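Local structure of hypothetical sugar kinase (Cytophaga hutchinsonii, 3R8E) at residues Gly23-Gly28 against Glu125-Cys130; Glu250-Ile255 against Pro279-Ala284; Ile264-Gly269 against Asp275-Asn280. The protein probably phosphorylates a sugar at the expense of ATP, as a member of the ROK family of sugar kinases, although its substrate is not established. All blocks are in the same frame, centred on the assembly; numbering follows the deposited sequence. Where two conformers were deposited one is given.

How the interactions relate
From the N terminus, the chain first closes in interaction 1: after 96 residues the start of helix 127-138 faces the end of strand 21-25 in the N-terminal sheet. The other two contacts come later, in series with it, around the sheet that contains strand 263-267. Interaction 2 opens on helix 235-259 and closes on helix 274-288; interaction 3 opens on strand 263-267, between those helices, and closes on the same helix, so its short loop falls within the span of interaction 2, sharing Pro279 and Asn280. Leu281 CD1 and Leu266 CD1, 4.0 Å apart, join the two. Interaction 1 stays apart, its nearest atoms about 9 Å from interaction 3 and 12 Å from interaction 2.

Interaction 1: Gly23-Gly28 against Glu125-Cys130; sequences GIDVGG and ENDAKC
Asp25 and Asp127 meet across a small contact in which just 73 Å² is buried. Asp25 OD1 approaches Asp127 CB to 3.6 Å, a touch along the flank of the second side chain, with the carboxylate planes turned 68° apart. Asp25 OD1 and Asp127 OD2 are 4.2 Å apart, like charges close together. Asp127 CG sits between its own backbone N and carbonyl carbon (chi1 61°), which carries OD2 over toward the backbone of Val26. Val26 O and Asp127 OD2 are 3.7 Å apart with a modelled water between them, but its contacts are so short that its identity or position is doubtful. This is the loose, polar side. The run Gly23-Gly28, a strand ending at Asp25 and running into a glycine-rich loop, is consistent with the first phosphate-binding loop of the ribonuclease H-like, actin-type kinase fold, and in this fold the start of helix 127-138 would face the same cleft. Behind the acids the packing is close. Strand 79-84 lies between strands 21-25 and 121-126, and the Val26 side chain is sunk against its Ile82 and Trp84 and against Phe59. Asn126 caps helix 127-138: its OD1 takes Lys129 N at 3.1 Å, and more weakly Ala128 N, while its ND2 is held by Gly86 O. Asn126 N gives a 2.8 Å bond to Glu125 OE2, arriving on the anti side and 33° out of the carboxylate plane; the other oxygen of Glu125 is paired with Arg92.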
ATOM      1  N   GLY A  23      10.027  25.928  11.285  1.00 21.36           N
ATOM      2  CA  GLY A  23       9.135  24.810  11.013  1.00 19.77           C
ATOM      3  C   GLY A  23       7.728  25.212  11.393  1.00 24.38           C
ATOM      4  O   GLY A  23       7.522  25.871  12.422  1.00 24.15           O
ATOM      5  N   ILE A  24       6.761  24.882  10.534  1.00 22.32           N
ATOM      6  CA  ILE A  24       5.353  25.205  10.747  1.00 22.84           C
ATOM      7  C   ILE A  24       4.537  23.930  10.597  1.00 25.35           C
ATOM      8  O   ILE A  24       4.675  23.239   9.596  1.00 23.37           O
ATOM      9  CB  ILE A  24       4.856  26.333   9.792  1.00 27.31           C
ATOM     10  CG1 ILE A  24       5.631  27.648  10.026  1.00 28.97           C
ATOM     11  CG2 ILE A  24       3.345  26.564   9.945  1.00 28.62           C
ATOM     12  CD1 ILE A  24       5.478  28.674   8.948  1.00 33.95           C
ATOM     13  N   ASP A  25       3.716  23.611  11.603  1.00 23.93           N
ATOM     14  CA  ASP A  25       2.836  22.446  11.558  1.00 23.63           C
ATOM     15  C   ASP A  25       1.387  22.940  11.616  1.00 28.54           C
ATOM     16  O   ASP A  25       0.869  23.260  12.689  1.00 28.42           O
ATOM     17  CB  ASP A  25       3.146  21.435  12.674  1.00 24.92           C
ATOM     18  CG  ASP A  25       2.330  20.152  12.594  1.00 33.00           C
ATOM     19  OD1 ASP A  25       1.732  19.893  11.527  1.00 34.85           O
ATOM     20  OD2 ASP A  25       2.289  19.410  13.598  1.00 33.72           O
ATOM     21  N   VAL A  26       0.752  23.006  10.443  1.00 27.10           N
ATOM     22  CA  VAL A  26      -0.624  23.478  10.274  1.00 28.15           C
ATOM     23  C   VAL A  26      -1.582  22.360  10.701  1.00 33.03           C
ATOM     24  O   VAL A  26      -1.404  21.210  10.299  1.00 31.54           O
ATOM     25  CB  VAL A  26      -0.872  23.952   8.809  1.00 32.12           C
ATOM     26  CG1 VAL A  26      -2.321  24.371   8.574  1.00 32.84           C
ATOM     27  CG2 VAL A  26       0.076  25.083   8.419  1.00 32.47           C
ATOM     28  N   GLY A  27      -2.491  22.686  11.630  0.50 30.40           N
ATOM     29  CA  GLY A  27      -3.453  21.745  12.207  0.50 29.61           C
ATOM     30  C   GLY A  27      -4.878  22.260  12.335  0.50 33.33           C
ATOM     31  O   GLY A  27      -5.112  23.471  12.294  0.50 32.86           O
ATOM     32  N   GLY A  28      -5.816  21.325  12.508  0.50 29.66           N
ATOM     33  CA  GLY A  28      -7.253  21.581  12.610  0.50 30.39           C
ATOM     34  C   GLY A  28      -7.729  22.355  13.825  0.50 35.16           C
ATOM     35  O   GLY A  28      -8.657  23.161  13.711  0.50 36.38           O
ATOM     36  N   GLU A 125       4.886  20.131   2.467  1.00 18.98           N
ATOM     37  CA  GLU A 125       4.654  18.688   2.497  1.00 17.26           C
ATOM     38  C   GLU A 125       3.423  18.383   3.343  1.00 20.42           C
ATOM     39  O   GLU A 125       2.960  19.239   4.096  1.00 19.47           O
ATOM     40  CB  GLU A 125       5.914  17.967   3.058  1.00 17.89           C
ATOM     41  CG  GLU A 125       5.933  16.441   3.020  1.00 22.04           C
ATOM     42  CD  GLU A 125       5.552  15.848   1.678  1.00 28.07           C
ATOM     43  OE1 GLU A 125       6.413  15.836   0.771  1.00 25.26           O
ATOM     44  OE2 GLU A 125       4.364  15.498   1.503  1.00 23.21           O
ATOM     45  N   ASN A 126       2.869  17.163   3.201  1.00 16.70           N
ATOM     46  CA  ASN A 126       1.772  16.705   4.043  1.00 16.94           C
ATOM     47  C   ASN A 126       2.312  16.541   5.479  1.00 19.28           C
ATOM     48  O   ASN A 126       3.439  16.066   5.664  1.00 16.64           O
ATOM     49  CB  ASN A 126       1.187  15.397   3.504  1.00 17.42           C
ATOM     50  CG  ASN A 126       0.288  14.695   4.483  1.00 29.45           C
ATOM     51  OD1 ASN A 126       0.728  13.828   5.235  1.00 19.72           O
ATOM     52  ND2 ASN A 126      -0.966  15.113   4.557  1.00 23.93           N
ATOM     53  N   ASP A 127       1.520  16.951   6.487  1.00 17.73           N
ATOM     54  CA  ASP A 127       1.950  16.930   7.891  1.00 17.40           C
ATOM     55  C   ASP A 127       2.255  15.526   8.446  1.00 20.21           C
ATOM     56  O   ASP A 127       3.196  15.398   9.227  1.00 19.42           O
ATOM     57  CB  ASP A 127       0.936  17.633   8.801  1.00 20.20           C
ATOM     58  CG  ASP A 127      -0.472  17.061   8.851  1.00 27.50           C
ATOM     59  OD1 ASP A 127      -0.792  16.180   8.023  1.00 24.74           O
ATOM     60  OD2 ASP A 127      -1.263  17.515   9.701  1.00 30.61           O
ATOM     61  N   ALA A 128       1.485  14.488   8.056  1.00 17.21           N
ATOM     62  CA  ALA A 128       1.737  13.121   8.534  1.00 17.55           C
ATOM     63  C   ALA A 128       3.047  12.576   7.953  1.00 19.88           C
ATOM     64  O   ALA A 128       3.752  11.818   8.625  1.00 19.51           O
ATOM     65  CB  ALA A 128       0.575  12.209   8.177  1.00 18.41           C
ATOM     66  N   LYS A 129       3.381  12.986   6.703  1.00 14.90           N
ATOM     67  CA  LYS A 129       4.640  12.629   6.061  1.00 13.96           C
ATOM     68  C   LYS A 129       5.782  13.378   6.759  1.00 17.75           C
ATOM     69  O   LYS A 129       6.845  12.803   6.984  1.00 16.35           O
ATOM     70  CB  LYS A 129       4.601  12.939   4.557  1.00 15.51           C
ATOM     71  CG  LYS A 129       3.616  12.050   3.821  1.00 15.03           C
ATOM     72  CD  LYS A 129       3.650  12.303   2.308  1.00 17.10           C
ATOM     73  CE  LYS A 129       2.732  11.361   1.559  1.00 18.16           C
ATOM     74  NZ  LYS A 129       1.300  11.589   1.897  1.00 19.64           N
ATOM     75  N   CYS A 130       5.547  14.661   7.119  1.00 15.26           N
ATOM     76  CA  CYS A 130       6.523  15.463   7.872  1.00 15.10           C
ATOM     77  C   CYS A 130       6.882  14.761   9.163  1.00 16.52           C
ATOM     78  O   CYS A 130       8.056  14.678   9.492  1.00 15.11           O
ATOM     79  CB  CYS A 130       5.983  16.857   8.154  1.00 15.92           C
ATOM     80  SG  CYS A 130       6.107  17.979   6.751  1.00 19.92           S
TER
HETATM   81  O   HOH W   1      -0.668  19.162  11.405  1.00 24.44           O

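Interaction 2: Glu250-Ile255 against Pro279-Ala284; sequences ESLVNI and PNLKKA
Different first torsions bring Leu252 and Leu281 together. In Leu281 CG lies anti to the backbone N (chi1 -174°), which swings a side chain whose CB starts off alongside the partner helix round until its branched end meets that helix. Leu252 CG is instead anti to the carbonyl carbon (chi1 -80°) and follows a CB already aimed across the interface. One methyl, Leu252 CD1, therefore settles in the fork of Leu281, 3.8 Å from its CD2 and 4.0 Å from its CD1, the two side chains crossing at a slant. At Glu250 and Ala284 the helices come nearer: the small Ala284 lets its CA approach that of Glu250 to 6.0 Å, and Ala284 CB rests 4.1 Å from Glu250 N, a methyl set against the partner backbone. Val253 adds CG2, 3.8 Å from Ala284 O, and also touches His288 further along helix 274-288. Leucine thus meets leucine at one end of the contact, and methyls meet backbone atoms at the other. Glu250 keeps its carboxylate for Thr183, and Asn254 OD1 receives Leu181 N of the second subunit, whose Leu181 also packs on Val253, so that helix 235-259 serves the dimer interface too. The short segments lie with their axes 9.1 Å apart and cross at -43°, running broadly the same way. Two such helices, joined through strand 263-267 and packed side by side over one face of the sheet, make up part of the helical layer of a ribonuclease H-like kinase domain.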
ATOM      1  N   GLU A 250      -4.590  -5.660  11.966  1.00 17.44           N
ATOM      2  CA  GLU A 250      -5.239  -6.094  10.728  1.00 17.33           C
ATOM      3  C   GLU A 250      -5.002  -5.098   9.587  1.00 19.62           C
ATOM      4  O   GLU A 250      -4.769  -5.534   8.459  1.00 19.19           O
ATOM      5  CB  GLU A 250      -6.730  -6.322  10.937  1.00 19.65           C
ATOM      6  CG  GLU A 250      -7.036  -7.642  11.618  1.00 27.06           C
ATOM      7  CD  GLU A 250      -8.506  -7.918  11.856  1.00 37.42           C
ATOM      8  OE1 GLU A 250      -9.346  -7.030  11.579  1.00 31.40           O
ATOM      9  OE2 GLU A 250      -8.817  -9.035  12.323  1.00 30.33           O
ATOM     10  N   SER A 251      -5.003  -3.775   9.875  1.00 15.98           N
ATOM     11  CA  SER A 251      -4.707  -2.775   8.838  1.00 14.69           C
ATOM     12  C   SER A 251      -3.210  -2.775   8.498  1.00 16.60           C
ATOM     13  O   SER A 251      -2.852  -2.618   7.327  1.00 14.15           O
ATOM     14  CB  SER A 251      -5.172  -1.386   9.257  1.00 18.27           C
ATOM     15  OG  SER A 251      -6.555  -1.250   8.974  1.00 23.29           O
ATOM     16  N   LEU A 252      -2.339  -3.001   9.504  1.00 14.01           N
ATOM     17  CA  LEU A 252      -0.893  -3.080   9.266  1.00 13.44           C
ATOM     18  C   LEU A 252      -0.557  -4.292   8.387  1.00 17.19           C
ATOM     19  O   LEU A 252       0.343  -4.187   7.563  1.00 15.82           O
ATOM     20  CB  LEU A 252      -0.082  -3.096  10.577  1.00 13.55           C
ATOM     21  CG  LEU A 252       0.123  -1.714  11.221  1.00 16.94           C
ATOM     22  CD1 LEU A 252       0.530  -1.839  12.684  1.00 16.72           C
ATOM     23  CD2 LEU A 252       1.139  -0.868  10.439  1.00 19.17           C
ATOM     24  N   VAL A 253      -1.326  -5.406   8.501  1.00 14.69           N
ATOM     25  CA  VAL A 253      -1.149  -6.583   7.626  1.00 14.51           C
ATOM     26  C   VAL A 253      -1.284  -6.130   6.163  1.00 16.93           C
ATOM     27  O   VAL A 253      -0.435  -6.458   5.328  1.00 15.73           O
ATOM     28  CB  VAL A 253      -2.153  -7.717   7.975  1.00 18.50           C
ATOM     29  CG1 VAL A 253      -2.290  -8.728   6.828  1.00 17.90           C
ATOM     30  CG2 VAL A 253      -1.749  -8.418   9.273  1.00 18.73           C
ATOM     31  N   ASN A 254      -2.326  -5.330   5.874  1.00 14.33           N
ATOM     32  CA  ASN A 254      -2.569  -4.824   4.523  1.00 12.92           C
ATOM     33  C   ASN A 254      -1.484  -3.857   4.052  1.00 16.04           C
ATOM     34  O   ASN A 254      -1.080  -3.942   2.892  1.00 14.83           O
ATOM     35  CB  ASN A 254      -3.945  -4.166   4.424  1.00 14.36           C
ATOM     36  CG  ASN A 254      -5.072  -5.158   4.435  1.00 26.81           C
ATOM     37  OD1 ASN A 254      -4.863  -6.359   4.271  1.00 21.49           O
ATOM     38  ND2 ASN A 254      -6.293  -4.679   4.630  1.00 22.17           N
ATOM     39  N   ILE A 255      -1.015  -2.945   4.928  1.00 12.91           N
ATOM     40  CA  ILE A 255       0.042  -1.978   4.592  1.00 11.61           C
ATOM     41  C   ILE A 255       1.333  -2.737   4.280  1.00 14.67           C
ATOM     42  O   ILE A 255       1.983  -2.463   3.276  1.00 14.01           O
ATOM     43  CB  ILE A 255       0.247  -0.933   5.725  1.00 14.79           C
ATOM     44  CG1 ILE A 255      -1.019  -0.078   5.914  1.00 15.07           C
ATOM     45  CG2 ILE A 255       1.469  -0.040   5.460  1.00 15.40           C
ATOM     46  CD1 ILE A 255      -1.147   0.574   7.297  1.00 17.22           C
ATOM     47  N   PRO A 279       0.440  -6.124  22.152  1.00 23.11           N
ATOM     48  CA  PRO A 279       0.416  -7.599  22.084  1.00 23.68           C
ATOM     49  C   PRO A 279      -0.579  -8.140  21.050  1.00 26.78           C
ATOM     50  O   PRO A 279      -0.185  -8.981  20.247  1.00 26.01           O
ATOM     51  CB  PRO A 279       0.037  -8.013  23.508  1.00 26.69           C
ATOM     52  CG  PRO A 279       0.543  -6.911  24.349  1.00 31.21           C
ATOM     53  CD  PRO A 279       0.267  -5.668  23.549  1.00 25.80           C
ATOM     54  N   ASN A 280      -1.827  -7.626  21.016  1.00 24.27           N
ATOM     55  CA  ASN A 280      -2.824  -8.099  20.041  1.00 24.12           C
ATOM     56  C   ASN A 280      -2.522  -7.610  18.624  1.00 26.09           C
ATOM     57  O   ASN A 280      -2.888  -8.287  17.661  1.00 25.00           O
ATOM     58  CB  ASN A 280      -4.231  -7.720  20.443  1.00 24.83           C
ATOM     59  CG  ASN A 280      -4.975  -8.866  21.083  1.00 38.78           C
ATOM     60  OD1 ASN A 280      -4.380  -9.846  21.542  1.00 32.94           O
ATOM     61  ND2 ASN A 280      -6.296  -8.784  21.108  1.00 29.64           N
ATOM     62  N   LEU A 281      -1.856  -6.451  18.503  1.00 22.34           N
ATOM     63  CA  LEU A 281      -1.405  -5.897  17.228  1.00 20.13           C
ATOM     64  C   LEU A 281      -0.399  -6.879  16.626  1.00 22.79           C
ATOM     65  O   LEU A 281      -0.561  -7.281  15.468  1.00 21.05           O
ATOM     66  CB  LEU A 281      -0.777  -4.500  17.455  1.00 19.21           C
ATOM     67  CG  LEU A 281      -0.363  -3.668  16.236  1.00 21.82           C
ATOM     68  CD1 LEU A 281      -0.185  -2.219  16.632  1.00 21.45           C
ATOM     69  CD2 LEU A 281       0.969  -4.151  15.640  1.00 22.82           C
ATOM     70  N   LYS A 282       0.619  -7.278  17.439  1.00 20.93           N
ATOM     71  CA  LYS A 282       1.662  -8.219  17.035  0.50 20.44           C
ATOM     72  C   LYS A 282       1.040  -9.580  16.697  1.00 24.50           C
ATOM     73  O   LYS A 282       1.426 -10.186  15.698  1.00 23.39           O
ATOM     74  CB  LYS A 282       2.710  -8.348  18.152  0.50 23.25           C
ATOM     75  CG  LYS A 282       4.067  -8.883  17.700  0.50 36.55           C
ATOM     76  CD  LYS A 282       5.097  -8.875  18.836  0.50 47.95           C
ATOM     77  CE  LYS A 282       5.747  -7.524  19.050  0.50 60.72           C
ATOM     78  NZ  LYS A 282       6.736  -7.554  20.159  0.50 71.83           N
ATOM     79  N   LYS A 283       0.059 -10.043  17.524  1.00 21.88           N
ATOM     80  CA  LYS A 283      -0.642 -11.313  17.334  1.00 22.56           C
ATOM     81  C   LYS A 283      -1.338 -11.347  15.961  1.00 26.40           C
ATOM     82  O   LYS A 283      -1.172 -12.324  15.234  1.00 25.77           O
ATOM     83  CB  LYS A 283      -1.646 -11.557  18.476  1.00 26.02           C
ATOM     84  CG  LYS A 283      -2.241 -12.965  18.494  1.00 39.90           C
ATOM     85  CD  LYS A 283      -3.214 -13.169  19.655  1.00 50.46           C
ATOM     86  CE  LYS A 283      -4.645 -12.830  19.305  1.00 62.14           C
ATOM     87  NZ  LYS A 283      -5.549 -13.008  20.472  1.00 75.24           N
ATOM     88  N   ALA A 284      -2.065 -10.265  15.594  1.00 23.28           N
ATOM     89  CA  ALA A 284      -2.757 -10.158  14.305  1.00 22.82           C
ATOM     90  C   ALA A 284      -1.766 -10.248  13.141  1.00 23.85           C
ATOM     91  O   ALA A 284      -2.039 -10.936  12.165  1.00 22.87           O
ATOM     92  CB  ALA A 284      -3.544  -8.855  14.228  1.00 23.46           C
TER

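Interaction 3: Ile264-Gly269 against Asp275-Asn280; sequences ILLGGG and DYFVPN
Leu266 meets residues 275-280 through one methyl, CD1, which lies against both Phe277 and Val278. Its CG stands anti to the carbonyl carbon (chi1 -59°), continuing a CB that already points at the helix; Leu266 and Val278 together fill the 9.4 Å between their CA atoms. Phe277 takes the hindered rotamer, with CG between its backbone N and carbonyl carbon (chi1 71°). The ring stands roughly perpendicular to the plane of its CA, CB and CG (chi2 81°); its CE1 is 3.7 Å from Leu266 CD1 and its CZ 4.1 Å, an oblique approach. From Val278 the methyl CG2 comes within 3.7 Å of the same Leu266 CD1. Helix 274-288 is kinked just beyond, at Pro279 and Asn280. Strand 263-267 lies between strands 147-152 and 298-301, parallel to both. Leu266 also touches Leu150 of the neighbouring strand, while the Phe277 ring lies against Trp241 and Ile248 of helix 235-259, so the contact is buried between the sheet and both helices.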
ATOM      1  N   ILE A 264       7.830  -0.514  12.373  1.00 13.36           N
ATOM      2  CA  ILE A 264       6.649   0.288  12.680  1.00 13.75           C
ATOM      3  C   ILE A 264       6.899   1.132  13.921  1.00 18.04           C
ATOM      4  O   ILE A 264       7.282   0.597  14.970  1.00 17.41           O
ATOM      5  CB  ILE A 264       5.408  -0.638  12.857  1.00 17.89           C
ATOM      6  CG1 ILE A 264       5.105  -1.433  11.569  1.00 18.76           C
ATOM      7  CG2 ILE A 264       4.154   0.146  13.314  1.00 19.62           C
ATOM      8  CD1 ILE A 264       4.678  -2.844  11.820  1.00 27.42           C
ATOM      9  N   LEU A 265       6.652   2.449  13.798  1.00 15.11           N
ATOM     10  CA  LEU A 265       6.712   3.392  14.920  1.00 15.23           C
ATOM     11  C   LEU A 265       5.298   3.852  15.216  1.00 18.32           C
ATOM     12  O   LEU A 265       4.578   4.250  14.297  1.00 16.28           O
ATOM     13  CB  LEU A 265       7.625   4.603  14.658  1.00 15.40           C
ATOM     14  CG  LEU A 265       9.134   4.357  14.503  1.00 19.61           C
ATOM     15  CD1 LEU A 265       9.863   5.673  14.299  1.00 20.06           C
ATOM     16  CD2 LEU A 265       9.731   3.613  15.709  1.00 20.62           C
ATOM     17  N   LEU A 266       4.906   3.810  16.493  1.00 16.23           N
ATOM     18  CA  LEU A 266       3.564   4.188  16.904  1.00 16.60           C
ATOM     19  C   LEU A 266       3.589   5.462  17.741  1.00 22.03           C
ATOM     20  O   LEU A 266       4.255   5.513  18.776  1.00 21.46           O
ATOM     21  CB  LEU A 266       2.900   3.030  17.678  1.00 17.09           C
ATOM     22  CG  LEU A 266       2.756   1.697  16.918  1.00 20.86           C
ATOM     23  CD1 LEU A 266       2.313   0.595  17.843  1.00 21.97           C
ATOM     24  CD2 LEU A 266       1.784   1.809  15.734  1.00 23.15           C
ATOM     25  N   GLY A 267       2.859   6.472  17.267  1.00 20.28           N
ATOM     26  CA  GLY A 267       2.733   7.783  17.904  1.00 21.13           C
ATOM     27  C   GLY A 267       1.289   8.182  18.156  1.00 25.21           C
ATOM     28  O   GLY A 267       0.379   7.366  17.987  1.00 23.32           O
ATOM     29  N   GLY A 268       1.079   9.430  18.567  1.00 23.96           N
ATOM     30  CA  GLY A 268      -0.256   9.949  18.865  1.00 24.80           C
ATOM     31  C   GLY A 268      -0.678   9.701  20.298  1.00 31.10           C
ATOM     32  O   GLY A 268       0.024   9.012  21.040  1.00 30.54           O
ATOM     33  N   GLY A 269      -1.830  10.259  20.680  1.00 30.28           N
ATOM     34  CA  GLY A 269      -2.387  10.143  22.027  1.00 31.57           C
ATOM     35  C   GLY A 269      -2.619   8.727  22.521  1.00 37.09           C
ATOM     36  O   GLY A 269      -2.396   8.436  23.699  1.00 38.97           O
ATOM     37  N   ASP A 275       1.781  -0.676  25.659  1.00 24.65           N
ATOM     38  CA  ASP A 275       1.883  -1.986  26.301  1.00 25.27           C
ATOM     39  C   ASP A 275       0.576  -2.792  26.319  1.00 30.00           C
ATOM     40  O   ASP A 275       0.633  -4.020  26.417  1.00 30.59           O
ATOM     41  CB  ASP A 275       2.393  -1.827  27.745  1.00 28.25           C
ATOM     42  CG  ASP A 275       3.790  -1.234  27.861  1.00 39.32           C
ATOM     43  OD1 ASP A 275       4.548  -1.283  26.860  1.00 38.15           O
ATOM     44  OD2 ASP A 275       4.137  -0.751  28.963  1.00 45.33           O
ATOM     45  N   TYR A 276      -0.585  -2.122  26.220  1.00 26.69           N
ATOM     46  CA  TYR A 276      -1.883  -2.788  26.317  1.00 27.24           C
ATOM     47  C   TYR A 276      -2.497  -3.141  24.949  1.00 28.83           C
ATOM     48  O   TYR A 276      -3.284  -4.089  24.892  1.00 29.56           O
ATOM     49  CB  TYR A 276      -2.848  -1.937  27.166  1.00 29.58           C
ATOM     50  CG  TYR A 276      -2.167  -1.401  28.410  1.00 32.74           C
ATOM     51  CD1 TYR A 276      -1.765  -2.259  29.432  1.00 36.03           C
ATOM     52  CD2 TYR A 276      -1.804  -0.061  28.505  1.00 33.54           C
ATOM     53  CE1 TYR A 276      -1.059  -1.787  30.537  1.00 37.67           C
ATOM     54  CE2 TYR A 276      -1.095   0.421  29.604  1.00 35.24           C
ATOM     55  CZ  TYR A 276      -0.724  -0.446  30.616  1.00 43.93           C
ATOM     56  OH  TYR A 276      -0.018   0.024  31.695  1.00 47.55           O
ATOM     57  N   PHE A 277      -2.139  -2.429  23.861  1.00 23.43           N
ATOM     58  CA  PHE A 277      -2.694  -2.761  22.541  1.00 21.93           C
ATOM     59  C   PHE A 277      -1.669  -3.452  21.608  1.00 25.23           C
ATOM     60  O   PHE A 277      -2.087  -4.171  20.701  1.00 25.05           O
ATOM     61  CB  PHE A 277      -3.333  -1.537  21.844  1.00 22.29           C
ATOM     62  CG  PHE A 277      -2.425  -0.450  21.317  1.00 21.73           C
ATOM     63  CD1 PHE A 277      -1.788  -0.587  20.087  1.00 22.71           C
ATOM     64  CD2 PHE A 277      -2.305   0.761  21.987  1.00 23.10           C
ATOM     65  CE1 PHE A 277      -0.974   0.431  19.586  1.00 22.90           C
ATOM     66  CE2 PHE A 277      -1.492   1.780  21.482  1.00 24.91           C
ATOM     67  CZ  PHE A 277      -0.827   1.606  20.285  1.00 22.24           C
ATOM     68  N   VAL A 278      -0.349  -3.250  21.820  1.00 21.41           N
ATOM     69  CA  VAL A 278       0.689  -3.847  20.955  1.00 20.21           C
ATOM     70  C   VAL A 278       0.673  -5.412  21.014  1.00 24.73           C
ATOM     71  O   VAL A 278       0.819  -6.000  19.943  1.00 23.37           O
ATOM     72  CB  VAL A 278       2.104  -3.242  21.205  1.00 23.14           C
ATOM     73  CG1 VAL A 278       3.209  -4.045  20.511  1.00 22.51           C
ATOM     74  CG2 VAL A 278       2.144  -1.790  20.731  1.00 21.88           C
ATOM     75  N   PRO A 279       0.440  -6.124  22.152  1.00 23.11           N
ATOM     76  CA  PRO A 279       0.416  -7.599  22.084  1.00 23.68           C
ATOM     77  C   PRO A 279      -0.579  -8.140  21.050  1.00 26.78           C
ATOM     78  O   PRO A 279      -0.185  -8.981  20.247  1.00 26.01           O
ATOM     79  CB  PRO A 279       0.037  -8.013  23.508  1.00 26.69           C
ATOM     80  CG  PRO A 279       0.543  -6.911  24.349  1.00 31.21           C
ATOM     81  CD  PRO A 279       0.267  -5.668  23.549  1.00 25.80           C
ATOM     82  N   ASN A 280      -1.827  -7.626  21.016  1.00 24.27           N
ATOM     83  CA  ASN A 280      -2.824  -8.099  20.041  1.00 24.12           C
ATOM     84  C   ASN A 280      -2.522  -7.610  18.624  1.00 26.09           C
ATOM     85  O   ASN A 280      -2.888  -8.287  17.661  1.00 25.00           O
ATOM     86  CB  ASN A 280      -4.231  -7.720  20.443  1.00 24.83           C
ATOM     87  CG  ASN A 280      -4.975  -8.866  21.083  1.00 38.78           C
ATOM     88  OD1 ASN A 280      -4.380  -9.846  21.542  1.00 32.94           O
ATOM     89  ND2 ASN A 280      -6.296  -8.784  21.108  1.00 29.64           N
TER